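Local coordinates for CARDB domain-containing protein (Pyrococcus furiosus, PDB 3IDU) that is of unknown function but binds two manganese ions through its CARDB domain, the all-beta piece of a larger archaeal protein, at residues Asp5-Leu10 / Asp18-Ile23; Glu38-Asn43 / Lys73-Leu78; Asn32-Tyr37 / Asn81-Gln86. All blocks are in the same frame, centred on the assembly; numbering follows the deposited sequence.

Contact 1 (Asp5-Leu10 / Asp18-Ile23). With MN (manganese (II) ion), chain C.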
loop_
_atom_site.group_PDB
_atom_site.type_symbol
_atom_site.label_atom_id
_atom_site.label_comp_id
_atom_site.label_asym_id
_atom_site.label_seq_id
_atom_site.Cartn_x
_atom_site.Cartn_y
_atom_site.Cartn_z
ATOM N N ASP A 5 -4.047 -14.582 4.525
ATOM C CA ASP A 5 -2.933 -14.250 5.413
ATOM C C ASP A 5 -3.449 -13.352 6.536
ATOM O O ASP A 5 -4.652 -13.093 6.616
ATOM C CB ASP A 5 -1.799 -13.571 4.629
ATOM C CG ASP A 5 -2.237 -12.300 3.918
ATOM O OD1 ASP A 5 -1.447 -11.789 3.095
ATOM O OD2 ASP A 5 -3.352 -11.806 4.176
ATOM N N LYS A 6 -2.563 -12.878 7.408
ATOM C CA LYS A 6 -3.008 -12.040 8.521
ATOM C C LYS A 6 -3.631 -10.722 8.083
ATOM O O LYS A 6 -4.109 -9.945 8.912
ATOM C CB LYS A 6 -1.855 -11.769 9.502
ATOM C CG LYS A 6 -0.906 -10.638 9.129
ATOM C CD LYS A 6 0.094 -11.036 8.067
ATOM C CE LYS A 6 1.187 -9.977 7.942
ATOM N NZ LYS A 6 2.192 -10.309 6.888
ATOM N N LEU A 7 -3.628 -10.470 6.781
ATOM C CA LEU A 7 -4.209 -9.243 6.247
ATOM C C LEU A 7 -5.401 -9.592 5.356
ATOM O O LEU A 7 -6.071 -8.709 4.817
ATOM C CB LEU A 7 -3.161 -8.478 5.434
ATOM C CG LEU A 7 -3.548 -7.080 4.952
ATOM C CD1 LEU A 7 -3.723 -6.153 6.152
ATOM C CD2 LEU A 7 -2.469 -6.546 4.025
ATOM N N SER A 8 -5.663 -10.887 5.216
ATOM C CA SER A 8 -6.761 -11.363 4.385
ATOM C C SER A 8 -7.509 -12.545 4.992
ATOM O O SER A 8 -6.965 -13.646 5.102
ATOM C CB SER A 8 -6.234 -11.764 3.007
ATOM O OG SER A 8 -7.259 -12.362 2.230
ATOM N N ASN A 9 -8.758 -12.310 5.375
ATOM C CA ASN A 9 -9.593 -13.354 5.950
ATOM C C ASN A 9 -10.832 -13.564 5.093
ATOM O O ASN A 9 -11.251 -12.665 4.368
ATOM C CB ASN A 9 -10.005 -12.989 7.375
ATOM C CG ASN A 9 -8.831 -12.977 8.327
ATOM O OD1 ASN A 9 -8.007 -12.060 8.316
ATOM N ND2 ASN A 9 -8.738 -14.008 9.149
ATOM N N LEU A 10 -11.411 -14.757 5.177
ATOM C CA LEU A 10 -12.598 -15.080 4.397
ATOM C C LEU A 10 -13.808 -14.258 4.830
ATOM O O LEU A 10 -13.847 -13.717 5.935
ATOM C CB LEU A 10 -12.903 -16.577 4.514
ATOM C CG LEU A 10 -14.169 -17.100 3.827
ATOM C CD1 LEU A 10 -13.998 -18.575 3.511
ATOM C CD2 LEU A 10 -15.380 -16.872 4.719
ATOM N N ASP A 18 -13.307 -4.452 -0.646
ATOM C CA ASP A 18 -12.520 -4.211 0.559
ATOM C C ASP A 18 -11.086 -4.017 0.135
ATOM O O ASP A 18 -10.370 -4.967 -0.174
ATOM C CB ASP A 18 -12.585 -5.337 1.597
ATOM C CG ASP A 18 -11.852 -4.957 2.885
ATOM O OD1 ASP A 18 -11.407 -3.793 2.973
ATOM O OD2 ASP A 18 -11.715 -5.792 3.806
ATOM N N LEU A 19 -10.686 -2.760 0.118
ATOM C CA LEU A 19 -9.350 -2.385 -0.278
ATOM C C LEU A 19 -8.366 -2.526 0.866
ATOM O O LEU A 19 -8.672 -2.189 2.004
ATOM C CB LEU A 19 -9.373 -0.940 -0.758
ATOM C CG LEU A 19 -10.291 -0.704 -1.952
ATOM C CD1 LEU A 19 -10.572 0.782 -2.117
ATOM C CD2 LEU A 19 -9.633 -1.271 -3.202
ATOM N N THR A 20 -7.176 -3.021 0.555
ATOM C CA THR A 20 -6.139 -3.174 1.560
ATOM C C THR A 20 -4.792 -2.885 0.909
ATOM O O THR A 20 -4.658 -2.965 -0.312
ATOM C CB THR A 20 -6.122 -4.600 2.146
ATOM O OG1 THR A 20 -5.370 -4.601 3.367
ATOM C CG2 THR A 20 -5.478 -5.564 1.169
ATOM N N VAL A 21 -3.800 -2.547 1.720
ATOM C CA VAL A 21 -2.466 -2.253 1.207
ATOM C C VAL A 21 -1.379 -2.835 2.100
ATOM O O VAL A 21 -1.549 -2.959 3.314
ATOM C CB VAL A 21 -2.216 -0.733 1.092
ATOM C CG1 VAL A 21 -3.072 -0.139 -0.004
ATOM C CG2 VAL A 21 -2.502 -0.059 2.426
ATOM N N GLU A 22 -0.257 -3.185 1.479
ATOM C CA GLU A 22 0.886 -3.741 2.189
ATOM C C GLU A 22 2.137 -3.287 1.446
ATOM O O GLU A 22 2.145 -3.219 0.217
ATOM C CB GLU A 22 0.829 -5.270 2.196
ATOM C CG GLU A 22 1.527 -5.905 3.389
ATOM C CD GLU A 22 1.868 -7.368 3.162
ATOM O OE1 GLU A 22 1.070 -8.076 2.518
ATOM O OE2 GLU A 22 2.932 -7.809 3.638
ATOM N N ILE A 23 3.190 -2.972 2.193
ATOM C CA ILE A 23 4.449 -2.531 1.600
ATOM C C ILE A 23 5.484 -3.639 1.756
ATOM O O ILE A 23 5.542 -4.290 2.796
ATOM C CB ILE A 23 4.996 -1.285 2.318
ATOM C CG1 ILE A 23 4.017 -0.119 2.172
ATOM C CG2 ILE A 23 6.372 -0.934 1.765
ATOM C CD1 ILE A 23 4.186 0.940 3.244
HETATM MN MN MN C . -10.343 -1.755 3.432
#
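Leu7 packs on strand 19-24, and its isobutyl group does most of the touching. With CG anti to the backbone N (chi1 -172°), the side chain drops onto the strand tip to tip with Thr20, CG lying 3.5 Å from Thr20 OG1. CD2 reaches further along, 3.8 Å from Val21 O and 4.0 Å from Glu22 CB. Thr20 OG1 has its polar partner elsewhere: it is hydrogen-bonded to Asn109 O, in the metal-binding loop.

The charged groups only approach one another. Lys6 NZ stands 4.2 Å from Glu22 OE2, too far for a salt bridge, and the two side chains cross at about a right angle. Asp5 OD1 is 4.5 Å from Glu22 OE1, a like-charge approach that the nearby lysine may offset.

Within 5-10 a type I turn runs from Asp5 to Ser8, closed by Ser8 N to Asp5 O. On the strand side, manganese is held by Asp18 OD1 at 2.3 Å and Leu19 O at 2.2 Å; Glu104, Asn106, Asn109 and Asn110 complete the site.

The N-terminal turn therefore rests on the strand through apolar packing and loose electrostatics, whereas Asp18 and Leu19, where the strand begins, are tied directly to the metal.

Contact 2 (Glu38-Asn43 / Lys73-Leu78)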
loop_
_atom_site.group_PDB
_atom_site.type_symbol
_atom_site.label_atom_id
_atom_site.label_comp_id
_atom_site.label_asym_id
_atom_site.label_seq_id
_atom_site.Cartn_x
_atom_site.Cartn_y
_atom_site.Cartn_z
ATOM N N GLU A 38 7.700 -2.386 -3.100
ATOM C CA GLU A 38 6.473 -2.782 -3.769
ATOM C C GLU A 38 5.274 -2.510 -2.880
ATOM O O GLU A 38 5.296 -2.789 -1.680
ATOM C CB GLU A 38 6.497 -4.271 -4.126
ATOM C CG GLU A 38 7.703 -4.707 -4.941
ATOM C CD GLU A 38 7.592 -6.143 -5.410
ATOM O OE1 GLU A 38 7.262 -7.017 -4.580
ATOM O OE2 GLU A 38 7.844 -6.401 -6.606
ATOM N N VAL A 39 4.233 -1.948 -3.477
ATOM C CA VAL A 39 3.007 -1.677 -2.750
ATOM C C VAL A 39 1.997 -2.682 -3.290
ATOM O O VAL A 39 1.666 -2.660 -4.473
ATOM C CB VAL A 39 2.502 -0.242 -3.001
ATOM C CG1 VAL A 39 1.187 -0.025 -2.267
ATOM C CG2 VAL A 39 3.547 0.771 -2.519
ATOM N N HIS A 40 1.545 -3.586 -2.426
ATOM C CA HIS A 40 0.572 -4.600 -2.810
ATOM C C HIS A 40 -0.826 -4.114 -2.439
ATOM O O HIS A 40 -1.162 -4.022 -1.260
ATOM C CB HIS A 40 0.871 -5.923 -2.094
ATOM C CG HIS A 40 2.145 -6.574 -2.535
ATOM N ND1 HIS A 40 2.185 -7.840 -3.077
ATOM C CD2 HIS A 40 3.421 -6.119 -2.547
ATOM C CE1 HIS A 40 3.431 -8.136 -3.407
ATOM N NE2 HIS A 40 4.200 -7.109 -3.096
ATOM N N VAL A 41 -1.630 -3.791 -3.448
ATOM C CA VAL A 41 -2.991 -3.310 -3.216
ATOM C C VAL A 41 -3.956 -4.414 -3.631
ATOM O O VAL A 41 -3.867 -4.948 -4.739
ATOM C CB VAL A 41 -3.264 -2.005 -4.013
ATOM C CG1 VAL A 41 -3.192 -2.274 -5.509
ATOM C CG2 VAL A 41 -4.617 -1.426 -3.631
ATOM N N LYS A 42 -4.876 -4.768 -2.737
ATOM C CA LYS A 42 -5.819 -5.836 -3.032
ATOM C C LYS A 42 -7.262 -5.450 -2.763
ATOM O O LYS A 42 -7.541 -4.548 -1.974
ATOM C CB LYS A 42 -5.473 -7.068 -2.187
ATOM C CG LYS A 42 -3.979 -7.364 -2.140
ATOM C CD LYS A 42 -3.610 -8.406 -1.096
ATOM C CE LYS A 42 -3.974 -9.811 -1.544
ATOM N NZ LYS A 42 -3.399 -10.848 -0.626
ATOM N N ASN A 43 -8.172 -6.130 -3.450
ATOM C CA ASN A 43 -9.598 -5.933 -3.243
ATOM C C ASN A 43 -10.060 -7.303 -2.782
ATOM O O ASN A 43 -10.175 -8.224 -3.585
ATOM C CB ASN A 43 -10.327 -5.565 -4.533
ATOM C CG ASN A 43 -11.824 -5.412 -4.322
ATOM O OD1 ASN A 43 -12.317 -5.512 -3.195
ATOM N ND2 ASN A 43 -12.555 -5.159 -5.405
ATOM N N LYS A 73 -11.598 -9.603 -5.728
ATOM C CA LYS A 73 -10.512 -10.512 -5.401
ATOM C C LYS A 73 -9.269 -10.306 -6.264
ATOM O O LYS A 73 -8.533 -11.255 -6.522
ATOM C CB LYS A 73 -10.994 -11.965 -5.520
ATOM C CG LYS A 73 -12.053 -12.359 -4.498
ATOM C CD LYS A 73 -12.370 -13.849 -4.577
ATOM C CE LYS A 73 -13.345 -14.283 -3.491
ATOM N NZ LYS A 73 -13.731 -15.720 -3.620
ATOM N N GLU A 74 -9.030 -9.079 -6.717
ATOM C CA GLU A 74 -7.855 -8.804 -7.542
ATOM C C GLU A 74 -6.757 -8.109 -6.737
ATOM O O GLU A 74 -7.028 -7.399 -5.764
ATOM C CB GLU A 74 -8.223 -7.937 -8.752
ATOM C CG GLU A 74 -7.067 -7.779 -9.734
ATOM C CD GLU A 74 -7.405 -6.945 -10.966
ATOM O OE1 GLU A 74 -6.560 -6.886 -11.887
ATOM O OE2 GLU A 74 -8.499 -6.348 -11.023
ATOM N N GLU A 75 -5.513 -8.328 -7.145
ATOM C CA GLU A 75 -4.375 -7.717 -6.478
ATOM C C GLU A 75 -3.447 -7.126 -7.517
ATOM O O GLU A 75 -3.286 -7.678 -8.607
ATOM C CB GLU A 75 -3.602 -8.756 -5.654
ATOM C CG GLU A 75 -2.356 -8.189 -4.975
ATOM C CD GLU A 75 -1.566 -9.231 -4.200
ATOM O OE1 GLU A 75 -0.544 -8.859 -3.584
ATOM O OE2 GLU A 75 -1.958 -10.420 -4.205
ATOM N N LYS A 76 -2.854 -5.988 -7.189
ATOM C CA LYS A 76 -1.907 -5.352 -8.091
ATOM C C LYS A 76 -0.676 -4.955 -7.302
ATOM O O LYS A 76 -0.764 -4.600 -6.123
ATOM C CB LYS A 76 -2.529 -4.126 -8.763
ATOM C CG LYS A 76 -3.513 -4.473 -9.868
ATOM C CD LYS A 76 -4.088 -3.235 -10.550
ATOM C CE LYS A 76 -4.976 -3.644 -11.720
ATOM N NZ LYS A 76 -5.647 -2.492 -12.382
ATOM N N VAL A 77 0.477 -5.045 -7.956
ATOM C CA VAL A 77 1.736 -4.690 -7.333
ATOM C C VAL A 77 2.233 -3.401 -7.962
ATOM O O VAL A 77 2.517 -3.340 -9.161
ATOM C CB VAL A 77 2.802 -5.799 -7.524
ATOM C CG1 VAL A 77 4.104 -5.396 -6.840
ATOM C CG2 VAL A 77 2.291 -7.110 -6.947
ATOM N N LEU A 78 2.297 -2.360 -7.144
ATOM C CA LEU A 78 2.759 -1.054 -7.583
ATOM C C LEU A 78 4.197 -0.937 -7.119
ATOM O O LEU A 78 4.542 -1.396 -6.033
ATOM C CB LEU A 78 1.917 0.044 -6.936
ATOM C CG LEU A 78 0.400 -0.093 -7.084
ATOM C CD1 LEU A 78 -0.266 1.108 -6.434
ATOM C CD2 LEU A 78 0.025 -0.185 -8.556
HETATM O O HOH W 1 0.882 -10.124 -2.055
#
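Strands 35-43 and 75-82 are antiparallel neighbours in the three-stranded sheet of this immunoglobulin-like sandwich, and the contact is the part of that pairing nearer the metal end. Val39 with Leu78 and Val41 with Lys76 are hydrogen-bonded pairs; His40 with Val77 and Lys42 with Glu75 are non-hydrogen-bonded ones. Val39 N to Leu78 O is 2.6 Å, and Asn43 N to Glu74 O carries the pairing one step beyond the last bridge.

Val39, Val41 and Leu78 turn inward, where strands 49-58 and 61-70 of the other sheet pack on them. The polar chemistry is on the outer face. Glu75, with CG anti to its backbone N (chi1 178°) and the rest of the chain extended, runs beside Lys42, Glu75 CG 3.4 Å from Lys42 CG. Its OE1 accepts from His40 ND1 at 3.0 Å, in the imidazole plane, although the carboxylate is turned 54° from the ring. OE2 makes a long salt bridge to Lys42 NZ, 3.9 Å. Val77 CG2 sits over one ring face in a CH-pi contact, 4.1 Å from the centroid of the His40 ring, and His40 NE2 gives a weak bond to Glu38 OE1.

Glu75 OE1 in the ring plane and the methyl over the face probably set the ring's rotation, with Glu38 adding a weak second bond, and the acids would probably favour the protonated form of the imidazole.

Contact 3 (Asn32-Tyr37 / Asn81-Gln86)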
loop_
_atom_site.group_PDB
_atom_site.type_symbol
_atom_site.label_atom_id
_atom_site.label_comp_id
_atom_site.label_asym_id
_atom_site.label_seq_id
_atom_site.Cartn_x
_atom_site.Cartn_y
_atom_site.Cartn_z
ATOM N N ASN A 32 22.275 7.089 -0.432
ATOM C CA ASN A 32 22.581 7.248 -1.851
ATOM C C ASN A 32 22.591 5.927 -2.613
ATOM O O ASN A 32 23.327 5.768 -3.590
ATOM C CB ASN A 32 23.927 7.956 -2.021
ATOM C CG ASN A 32 23.966 9.303 -1.326
ATOM O OD1 ASN A 32 23.136 10.175 -1.589
ATOM N ND2 ASN A 32 24.932 9.481 -0.431
ATOM N N LYS A 33 21.763 4.987 -2.168
ATOM C CA LYS A 33 21.666 3.683 -2.813
ATOM C C LYS A 33 20.244 3.428 -3.292
ATOM O O LYS A 33 19.288 3.609 -2.542
ATOM C CB LYS A 33 22.097 2.577 -1.844
ATOM C CG LYS A 33 23.569 2.629 -1.469
ATOM C CD LYS A 33 23.945 1.503 -0.521
ATOM C CE LYS A 33 25.432 1.528 -0.207
ATOM N NZ LYS A 33 25.827 0.439 0.730
ATOM N N LEU A 34 20.114 3.014 -4.548
ATOM C CA LEU A 34 18.811 2.732 -5.140
ATOM C C LEU A 34 18.116 1.578 -4.428
ATOM O O LEU A 34 18.667 0.484 -4.320
ATOM C CB LEU A 34 18.969 2.390 -6.624
ATOM C CG LEU A 34 17.690 2.023 -7.383
ATOM C CD1 LEU A 34 16.748 3.216 -7.407
ATOM C CD2 LEU A 34 18.036 1.590 -8.802
ATOM N N ALA A 35 16.904 1.829 -3.943
ATOM C CA ALA A 35 16.128 0.806 -3.254
ATOM C C ALA A 35 14.779 0.652 -3.951
ATOM O O ALA A 35 14.135 1.641 -4.303
ATOM C CB ALA A 35 15.930 1.190 -1.791
ATOM N N GLU A 36 14.354 -0.592 -4.150
ATOM C CA GLU A 36 13.086 -0.861 -4.816
ATOM C C GLU A 36 12.051 -1.430 -3.850
ATOM O O GLU A 36 12.304 -2.424 -3.169
ATOM C CB GLU A 36 13.308 -1.835 -5.980
ATOM C CG GLU A 36 14.306 -1.331 -7.020
ATOM C CD GLU A 36 14.556 -2.325 -8.142
ATOM O OE1 GLU A 36 15.364 -2.013 -9.042
ATOM O OE2 GLU A 36 13.947 -3.415 -8.124
ATOM N N TYR A 37 10.889 -0.787 -3.791
ATOM C CA TYR A 37 9.815 -1.236 -2.912
ATOM C C TYR A 37 8.581 -1.602 -3.710
ATOM O O TYR A 37 8.430 -1.192 -4.857
ATOM C CB TYR A 37 9.446 -0.151 -1.898
ATOM C CG TYR A 37 10.512 0.108 -0.861
ATOM C CD1 TYR A 37 11.595 0.944 -1.134
ATOM C CD2 TYR A 37 10.454 -0.511 0.385
ATOM C CE1 TYR A 37 12.596 1.156 -0.183
ATOM C CE2 TYR A 37 11.446 -0.308 1.338
ATOM C CZ TYR A 37 12.514 0.524 1.049
ATOM O OH TYR A 37 13.501 0.711 1.988
ATOM N N ASN A 81 10.877 3.438 -6.722
ATOM C CA ASN A 81 12.268 3.393 -6.300
ATOM C C ASN A 81 12.530 4.549 -5.352
ATOM O O ASN A 81 11.891 5.596 -5.441
ATOM C CB ASN A 81 13.209 3.499 -7.503
ATOM C CG ASN A 81 12.955 2.420 -8.541
ATOM O OD1 ASN A 81 12.646 1.273 -8.205
ATOM N ND2 ASN A 81 13.100 2.781 -9.813
ATOM N N TRP A 82 13.469 4.349 -4.437
ATOM C CA TRP A 82 13.819 5.380 -3.477
ATOM C C TRP A 82 15.310 5.364 -3.173
ATOM O O TRP A 82 15.853 4.359 -2.710
ATOM C CB TRP A 82 13.028 5.195 -2.182
ATOM C CG TRP A 82 13.369 6.203 -1.123
ATOM C CD1 TRP A 82 13.548 7.547 -1.295
ATOM C CD2 TRP A 82 13.519 5.955 0.279
ATOM N NE1 TRP A 82 13.799 8.152 -0.085
ATOM C CE2 TRP A 82 13.787 7.198 0.898
ATOM C CE3 TRP A 82 13.455 4.803 1.074
ATOM C CZ2 TRP A 82 13.987 7.321 2.276
ATOM C CZ3 TRP A 82 13.651 4.925 2.445
ATOM C CH2 TRP A 82 13.916 6.179 3.031
ATOM N N THR A 83 15.962 6.490 -3.440
ATOM C CA THR A 83 17.388 6.631 -3.191
ATOM C C THR A 83 17.578 7.655 -2.078
ATOM O O THR A 83 17.622 8.860 -2.337
ATOM C CB THR A 83 18.126 7.120 -4.452
ATOM O OG1 THR A 83 17.785 6.279 -5.562
ATOM C CG2 THR A 83 19.631 7.070 -4.233
ATOM N N PRO A 84 17.671 7.187 -0.819
ATOM C CA PRO A 84 17.855 8.039 0.361
ATOM C C PRO A 84 19.100 8.913 0.250
ATOM O O PRO A 84 20.110 8.491 -0.314
ATOM C CB PRO A 84 17.984 7.032 1.502
ATOM C CG PRO A 84 17.175 5.884 1.035
ATOM C CD PRO A 84 17.544 5.775 -0.422
ATOM N N THR A 85 19.019 10.121 0.804
ATOM C CA THR A 85 20.129 11.071 0.781
ATOM C C THR A 85 20.728 11.263 2.173
ATOM O O THR A 85 21.879 11.682 2.310
ATOM C CB THR A 85 19.669 12.447 0.273
ATOM O OG1 THR A 85 18.648 12.955 1.141
ATOM C CG2 THR A 85 19.115 12.344 -1.140
ATOM N N GLN A 86 19.943 10.958 3.203
ATOM C CA GLN A 86 20.385 11.095 4.591
ATOM C C GLN A 86 20.092 9.812 5.362
ATOM O O GLN A 86 19.203 9.048 4.987
ATOM C CB GLN A 86 19.658 12.263 5.268
ATOM C CG GLN A 86 19.965 13.639 4.693
ATOM C CD GLN A 86 21.392 14.083 4.960
ATOM O OE1 GLN A 86 22.345 13.467 4.484
ATOM N NE2 GLN A 86 21.544 15.157 5.731
HETATM O O HOH W 2 23.764 12.317 0.559
#
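Trp82 CG stands anti to the backbone N (chi1 178°), while Tyr37 CG lies beside its own backbone N, anti to the carbonyl carbon (chi1 -69°), and these two settings bring the rings together on the inner face of the sheet. Tyr37 CE1 comes up to the edge of the indole, close to its plane, 4.0 Å from Trp82 CE3. Pro84 CG sits 3.5 Å above the indole plane, over its centre, so the ring has a proline on one face and a tyrosine at its rim. The hydroxyl of Tyr37 is engaged elsewhere, by Pro26 O, and Val116 of strand 111-118 packs against both aromatic side chains.

Ala35 and Trp82 form a hydrogen-bonded antiparallel pair whose two bonds differ. Trp82 N meets Ala35 O in the carbonyl plane at 2.8 Å, but Ala35 N approaches Trp82 O from above that plane, 46° out of it, at 3.0 Å. From this pair toward Asn32 and Thr85 the regular strands end. The chains meet again where Asn32 N donates to Pro84 O at 2.6 Å, and a water donates to both Asn32 OD1 and Thr85 O.

Leu34, in the loop before the strand, bends its CD1 back to 3.6 Å from Asn81 CB and also touches Thr83 OG1. On the outer face Glu36 and Asn81 run side by side, with Asn81 OD1 3.3 Å from Glu36 CG. Thr83 CG2 packs on the backbone at Asn32 and Lys33.

This is the fraying end of an antiparallel strand pair in a beta sandwich, with inward aromatics bridging to the facing sheet and Glu36 and Asn81 on the outer face, consistent with the E-set fold of CARDB domains.

How the contacts relate
Strand 35-43 ties the three together. Contacts 2 and 3 are successive parts of its pairing with strand 75-82, their centres about 22 Å apart, and along the chain contact 2 is nested inside the loop that contact 3 closes. Contact 1 lies across the other edge of strand 35-43: Glu22 O is 2.7 Å from His40 N, and Asp18 N is 2.9 Å from Asn43 OD1, so an asparagine of contact 2 holds the backbone of a manganese ligand. The Asn43 side chain is about 8 Å from a bound manganese. Contact 3, centred about 26 Å from contact 1 and beyond the chain's centre, is remote from the metal sites.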